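Local structure of HydG protein (Carboxydothermus hydrogenoformans, 4RTB) at residues H331-L336 with A376-V381; V381-G386 with Y441-G446. The protein is a radical S-adenosylmethionine enzyme that takes part in [FeFe]-hydrogenase maturation as a CO/CN synthase and carries a [4Fe-4S] cluster. One frame throughout, in Å; residues are numbered along the deposited sequence.

Interaction 1 (H331-L336 with A376-V381)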
loop_
_atom_site.group_PDB
_atom_site.type_symbol
_atom_site.label_atom_id
_atom_site.label_comp_id
_atom_site.label_asym_id
_atom_site.label_seq_id
_atom_site.Cartn_x
_atom_site.Cartn_y
_atom_site.Cartn_z
ATOM N N HIS A 331 -4.563 -16.578 -5.903
ATOM C CA HIS A 331 -5.336 -17.217 -4.845
ATOM C C HIS A 331 -5.103 -16.575 -3.481
ATOM O O HIS A 331 -6.043 -16.394 -2.705
ATOM C CB HIS A 331 -5.017 -18.715 -4.783
ATOM C CG HIS A 331 -3.636 -19.028 -4.294
ATOM N ND1 HIS A 331 -3.338 -19.177 -2.958
ATOM C CD2 HIS A 331 -2.479 -19.233 -4.966
ATOM C CE1 HIS A 331 -2.053 -19.455 -2.825
ATOM N NE2 HIS A 331 -1.509 -19.494 -4.027
ATOM N N LEU A 332 -3.854 -16.226 -3.196
ATOM C CA LEU A 332 -3.526 -15.578 -1.936
ATOM C C LEU A 332 -3.874 -14.101 -1.988
ATOM O O LEU A 332 -4.384 -13.544 -1.021
ATOM C CB LEU A 332 -2.049 -15.748 -1.604
ATOM C CG LEU A 332 -1.660 -15.005 -0.329
ATOM C CD1 LEU A 332 -2.119 -15.779 0.896
ATOM C CD2 LEU A 332 -0.172 -14.756 -0.285
ATOM N N ARG A 333 -3.581 -13.483 -3.127
ATOM C CA ARG A 333 -3.878 -12.076 -3.372
ATOM C C ARG A 333 -5.320 -11.727 -3.004
ATOM O O ARG A 333 -5.567 -10.811 -2.207
ATOM C CB ARG A 333 -3.598 -11.742 -4.843
ATOM C CG ARG A 333 -3.758 -10.285 -5.229
ATOM C CD ARG A 333 -4.773 -10.128 -6.349
ATOM N NE ARG A 333 -4.291 -10.588 -7.648
ATOM C CZ ARG A 333 -5.082 -11.057 -8.609
ATOM N NH1 ARG A 333 -6.392 -11.141 -8.410
ATOM N NH2 ARG A 333 -4.569 -11.454 -9.766
ATOM N N ASP A 334 -6.270 -12.474 -3.556
ATOM C CA ASP A 334 -7.675 -12.162 -3.323
ATOM C C ASP A 334 -8.159 -12.618 -1.941
ATOM O O ASP A 334 -9.165 -12.114 -1.437
ATOM C CB ASP A 334 -8.530 -12.768 -4.434
ATOM C CG ASP A 334 -8.203 -12.176 -5.795
ATOM O OD1 ASP A 334 -8.346 -12.880 -6.815
ATOM O OD2 ASP A 334 -7.790 -11.000 -5.840
ATOM N N GLU A 335 -7.440 -13.554 -1.324
ATOM C CA GLU A 335 -7.685 -13.877 0.081
ATOM C C GLU A 335 -7.319 -12.668 0.942
ATOM O O GLU A 335 -8.049 -12.303 1.866
ATOM C CB GLU A 335 -6.886 -15.109 0.525
ATOM C CG GLU A 335 -7.750 -16.321 0.880
ATOM C CD GLU A 335 -7.117 -17.220 1.932
ATOM O OE1 GLU A 335 -6.051 -17.813 1.661
ATOM O OE2 GLU A 335 -7.691 -17.333 3.038
ATOM N N LEU A 336 -6.189 -12.046 0.622
ATOM C CA LEU A 336 -5.738 -10.853 1.325
ATOM C C LEU A 336 -6.714 -9.707 1.087
ATOM O O LEU A 336 -6.968 -8.906 1.990
ATOM C CB LEU A 336 -4.327 -10.462 0.881
ATOM C CG LEU A 336 -3.244 -11.510 1.154
ATOM C CD1 LEU A 336 -1.931 -11.125 0.490
ATOM C CD2 LEU A 336 -3.055 -11.718 2.650
ATOM N N ALA A 376 -6.738 -6.486 -17.771
ATOM C CA ALA A 376 -8.041 -7.056 -18.103
ATOM C C ALA A 376 -8.233 -8.434 -17.471
ATOM O O ALA A 376 -9.314 -8.750 -16.972
ATOM C CB ALA A 376 -8.213 -7.141 -19.611
ATOM N N GLU A 377 -7.179 -9.244 -17.491
ATOM C CA GLU A 377 -7.216 -10.570 -16.885
ATOM C C GLU A 377 -7.530 -10.506 -15.395
ATOM O O GLU A 377 -8.461 -11.160 -14.921
ATOM C CB GLU A 377 -5.887 -11.298 -17.105
ATOM C CG GLU A 377 -5.855 -12.157 -18.361
ATOM C CD GLU A 377 -4.448 -12.554 -18.769
ATOM O OE1 GLU A 377 -3.627 -12.868 -17.878
ATOM O OE2 GLU A 377 -4.162 -12.546 -19.985
ATOM N N ILE A 378 -6.763 -9.710 -14.656
ATOM C CA ILE A 378 -6.940 -9.641 -13.213
ATOM C C ILE A 378 -8.259 -8.962 -12.857
ATOM O O ILE A 378 -8.803 -9.198 -11.781
ATOM C CB ILE A 378 -5.761 -8.907 -12.521
ATOM C CG1 ILE A 378 -6.114 -7.454 -12.198
ATOM C CG2 ILE A 378 -4.495 -8.999 -13.358
ATOM C CD1 ILE A 378 -6.236 -7.178 -10.717
ATOM N N VAL A 379 -8.775 -8.128 -13.757
ATOM C CA VAL A 379 -10.083 -7.517 -13.544
ATOM C C VAL A 379 -11.161 -8.581 -13.696
ATOM O O VAL A 379 -12.123 -8.620 -12.930
ATOM C CB VAL A 379 -10.347 -6.355 -14.526
ATOM C CG1 VAL A 379 -11.821 -5.986 -14.545
ATOM C CG2 VAL A 379 -9.503 -5.150 -14.152
ATOM N N GLU A 380 -10.982 -9.441 -14.692
ATOM C CA GLU A 380 -11.843 -10.600 -14.894
ATOM C C GLU A 380 -11.876 -11.459 -13.630
ATOM O O GLU A 380 -12.947 -11.745 -13.078
ATOM C CB GLU A 380 -11.341 -11.414 -16.085
ATOM C CG GLU A 380 -12.412 -12.040 -16.956
ATOM C CD GLU A 380 -11.840 -12.563 -18.263
ATOM O OE1 GLU A 380 -10.623 -12.386 -18.493
ATOM O OE2 GLU A 380 -12.605 -13.145 -19.060
ATOM N N VAL A 381 -10.692 -11.856 -13.171
ATOM C CA VAL A 381 -10.573 -12.676 -11.973
ATOM C C VAL A 381 -11.226 -12.008 -10.764
ATOM O O VAL A 381 -11.976 -12.648 -10.030
ATOM C CB VAL A 381 -9.100 -12.986 -11.643
ATOM C CG1 VAL A 381 -9.004 -13.856 -10.400
ATOM C CG2 VAL A 381 -8.425 -13.665 -12.824
#

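Interaction 2 (V381-G386 with Y441-G446)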
loop_
_atom_site.group_PDB
_atom_site.type_symbol
_atom_site.label_atom_id
_atom_site.label_comp_id
_atom_site.label_asym_id
_atom_site.label_seq_id
_atom_site.Cartn_x
_atom_site.Cartn_y
_atom_site.Cartn_z
ATOM N N VAL A 381 -10.692 -11.856 -13.171
ATOM C CA VAL A 381 -10.573 -12.676 -11.973
ATOM C C VAL A 381 -11.226 -12.008 -10.764
ATOM O O VAL A 381 -11.976 -12.648 -10.030
ATOM C CB VAL A 381 -9.100 -12.986 -11.643
ATOM C CG1 VAL A 381 -9.004 -13.856 -10.400
ATOM C CG2 VAL A 381 -8.425 -13.665 -12.824
ATOM N N LEU A 382 -10.949 -10.722 -10.567
ATOM C CA LEU A 382 -11.540 -9.977 -9.459
ATOM C C LEU A 382 -13.058 -9.989 -9.532
ATOM O O LEU A 382 -13.739 -10.188 -8.524
ATOM C CB LEU A 382 -11.039 -8.531 -9.444
ATOM C CG LEU A 382 -9.632 -8.284 -8.902
ATOM C CD1 LEU A 382 -9.313 -6.797 -8.906
ATOM C CD2 LEU A 382 -9.495 -8.861 -7.507
ATOM N N ILE A 383 -13.584 -9.781 -10.732
ATOM C CA ILE A 383 -15.019 -9.687 -10.919
ATOM C C ILE A 383 -15.672 -11.048 -10.689
ATOM O O ILE A 383 -16.844 -11.125 -10.317
ATOM C CB ILE A 383 -15.369 -9.141 -12.326
ATOM C CG1 ILE A 383 -16.525 -8.147 -12.244
ATOM C CG2 ILE A 383 -15.691 -10.263 -13.307
ATOM C CD1 ILE A 383 -16.945 -7.616 -13.587
ATOM N N ASP A 384 -14.907 -12.121 -10.885
ATOM C CA ASP A 384 -15.439 -13.458 -10.640
ATOM C C ASP A 384 -15.389 -13.835 -9.159
ATOM O O ASP A 384 -16.205 -14.631 -8.692
ATOM C CB ASP A 384 -14.690 -14.497 -11.476
ATOM C CG ASP A 384 -15.502 -14.979 -12.664
ATOM O OD1 ASP A 384 -16.125 -16.059 -12.565
ATOM O OD2 ASP A 384 -15.523 -14.274 -13.695
ATOM N N LYS A 385 -14.443 -13.261 -8.422
ATOM C CA LYS A 385 -14.353 -13.501 -6.982
ATOM C C LYS A 385 -15.288 -12.561 -6.218
ATOM O O LYS A 385 -15.250 -12.493 -4.987
ATOM C CB LYS A 385 -12.909 -13.340 -6.488
ATOM C CG LYS A 385 -11.894 -14.160 -7.273
ATOM C CD LYS A 385 -10.843 -14.804 -6.379
ATOM C CE LYS A 385 -9.846 -15.617 -7.199
ATOM N NZ LYS A 385 -8.710 -16.123 -6.374
ATOM N N GLY A 386 -16.123 -11.838 -6.962
ATOM C CA GLY A 386 -17.169 -11.019 -6.376
ATOM C C GLY A 386 -16.733 -9.633 -5.945
ATOM O O GLY A 386 -17.450 -8.953 -5.208
ATOM N N TYR A 441 -16.695 -6.609 -21.364
ATOM C CA TYR A 441 -17.645 -5.505 -21.250
ATOM C C TYR A 441 -19.015 -6.018 -20.821
ATOM O O TYR A 441 -19.666 -5.440 -19.944
ATOM C CB TYR A 441 -17.750 -4.749 -22.579
ATOM C CG TYR A 441 -18.749 -3.608 -22.592
ATOM C CD1 TYR A 441 -19.998 -3.757 -23.182
ATOM C CD2 TYR A 441 -18.434 -2.379 -22.027
ATOM C CE1 TYR A 441 -20.910 -2.713 -23.202
ATOM C CE2 TYR A 441 -19.339 -1.330 -22.042
ATOM C CZ TYR A 441 -20.574 -1.502 -22.630
ATOM O OH TYR A 441 -21.474 -0.460 -22.645
ATOM N N LYS A 442 -19.443 -7.114 -21.443
ATOM C CA LYS A 442 -20.718 -7.737 -21.097
ATOM C C LYS A 442 -20.711 -8.262 -19.663
ATOM O O LYS A 442 -21.645 -8.014 -18.893
ATOM C CB LYS A 442 -21.037 -8.874 -22.070
ATOM N N LYS A 443 -19.650 -8.985 -19.314
ATOM C CA LYS A 443 -19.509 -9.552 -17.978
ATOM C C LYS A 443 -19.537 -8.451 -16.921
ATOM O O LYS A 443 -20.220 -8.569 -15.898
ATOM C CB LYS A 443 -18.212 -10.360 -17.878
ATOM C CG LYS A 443 -18.182 -11.355 -16.728
ATOM C CD LYS A 443 -16.877 -12.140 -16.700
ATOM C CE LYS A 443 -16.690 -12.963 -17.965
ATOM N NZ LYS A 443 -15.445 -13.778 -17.916
ATOM N N GLY A 444 -18.802 -7.376 -17.190
ATOM C CA GLY A 444 -18.725 -6.245 -16.287
ATOM C C GLY A 444 -20.064 -5.565 -16.107
ATOM O O GLY A 444 -20.471 -5.254 -14.981
ATOM N N ASN A 445 -20.744 -5.330 -17.225
ATOM C CA ASN A 445 -22.085 -4.760 -17.206
ATOM C C ASN A 445 -23.018 -5.594 -16.330
ATOM O O ASN A 445 -23.688 -5.062 -15.442
ATOM C CB ASN A 445 -22.636 -4.657 -18.629
ATOM C CG ASN A 445 -23.866 -3.770 -18.725
ATOM O OD1 ASN A 445 -24.710 -3.748 -17.827
ATOM N ND2 ASN A 445 -23.974 -3.033 -19.824
ATOM N N GLY A 446 -23.046 -6.901 -16.579
ATOM C CA GLY A 446 -23.871 -7.810 -15.802
ATOM C C GLY A 446 -23.577 -7.748 -14.315
ATOM O O GLY A 446 -24.495 -7.641 -13.490
#

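Interaction 1 (H331-L336 with A376-V381)
NH2 of R333 stands 3.9 Å from CB of I378, its nearest approach to residues 376-381, and the two side chains cross at about a right angle. The same guanidinium comes near V381, with R333 NH1 4.3 Å from V381 CG1, and both aliphatic partners meet it obliquely. D334 adds the third van der Waals contact, its OD1 lying 3.8 Å from CG1 of V381. The arginine can span the gap because its CG is anti to the backbone N (chi1 -175°) and the chain then bends at chi2 and chi3.

The polar interaction that shapes this surface lies within helix 330-339. R333 NH1 donates to D334 OD2 in a salt bridge of 2.9 Å, with an N-H...O angle of 158°; the carboxylate is met on its syn side and the acceptor lies in the guanidinium plane. Replacing R333 by an alanine removes the guanidinium and is likely to leave D334 OD2 without this mate and to open a gap beside I378 and V381. D334 OD1 also has a long, weak ion pair with K385, and L382 packs on both R333 and D334.

No hydrogen bond joins the two segments, whose axes stay 12.2 Å apart at closest approach and cross at -58°, so the gap is bridged by side chains alone, with the arginine reaching furthest. This is packing between successive helices in the outer layer of a TIM-type beta/alpha barrel: helix 330-339 precedes strand 343-345 and helix 375-384 follows it.

Interaction 2 (V381-G386 with Y441-G446)
I383 lays the end of its side chain over the backbone of G444, with CD1 3.5 Å from the glycine CA and 4.1 Å from the G444 N. The motif is helix-on-helix packing at the outside of the barrel: the last turn of helix 375-384 meets helix 438-454, and the CA atoms of I383 and G444 are the nearest across the pair, 7.4 Å apart. I383 reaches that far because CD1 is anti to CA (chi2 -178°), which carries the methyl outward. Since G444 has no side chain, the methyl meets the main chain directly; F426 of helix 419-432 also touches I383. L382, by contrast, packs on I96 and L98 of strand 95-105, so this turn is wedged between the barrel sheet and helices nearer the C terminus.

K443 borders the nonpolar contact. Its CG is anti to the backbone N (chi1 -161°) and the chain bends at chi3, bringing the aliphatic CD 4.1 Å from CG2 of I383. The ammonium group goes on to a salt bridge with E380, one turn before D384 on helix 375-384. D384 crosses the lysine at about a right angle and may add a weak electrostatic attraction, with no hydrogen bond between the segments. The nearest atom of K443 to D384 OD2 is in fact the methylene CD, at 3.9 Å, while NZ lies 4.3 Å from that oxygen, beyond salt-bridge range.

From the N terminus, the chain runs through helix 330-339 and strand 343-345 before helix 375-384 closes interaction 1 across 39 intervening residues. Interaction 2 opens on V381, the residue both contacts share, and closes on helix 438-454 after 54 intervening residues, which include strand 388-390 and helix 419-432. The two loops therefore follow in series, meeting at V381 without either enclosing or crossing the other. The centres of interactions 1 and 2 are about 11 Å apart. Helix 375-384 is the common element: one side of it meets helix 330-339 through I378 and V381, while I383 and D384 in its last turn meet helix 438-454.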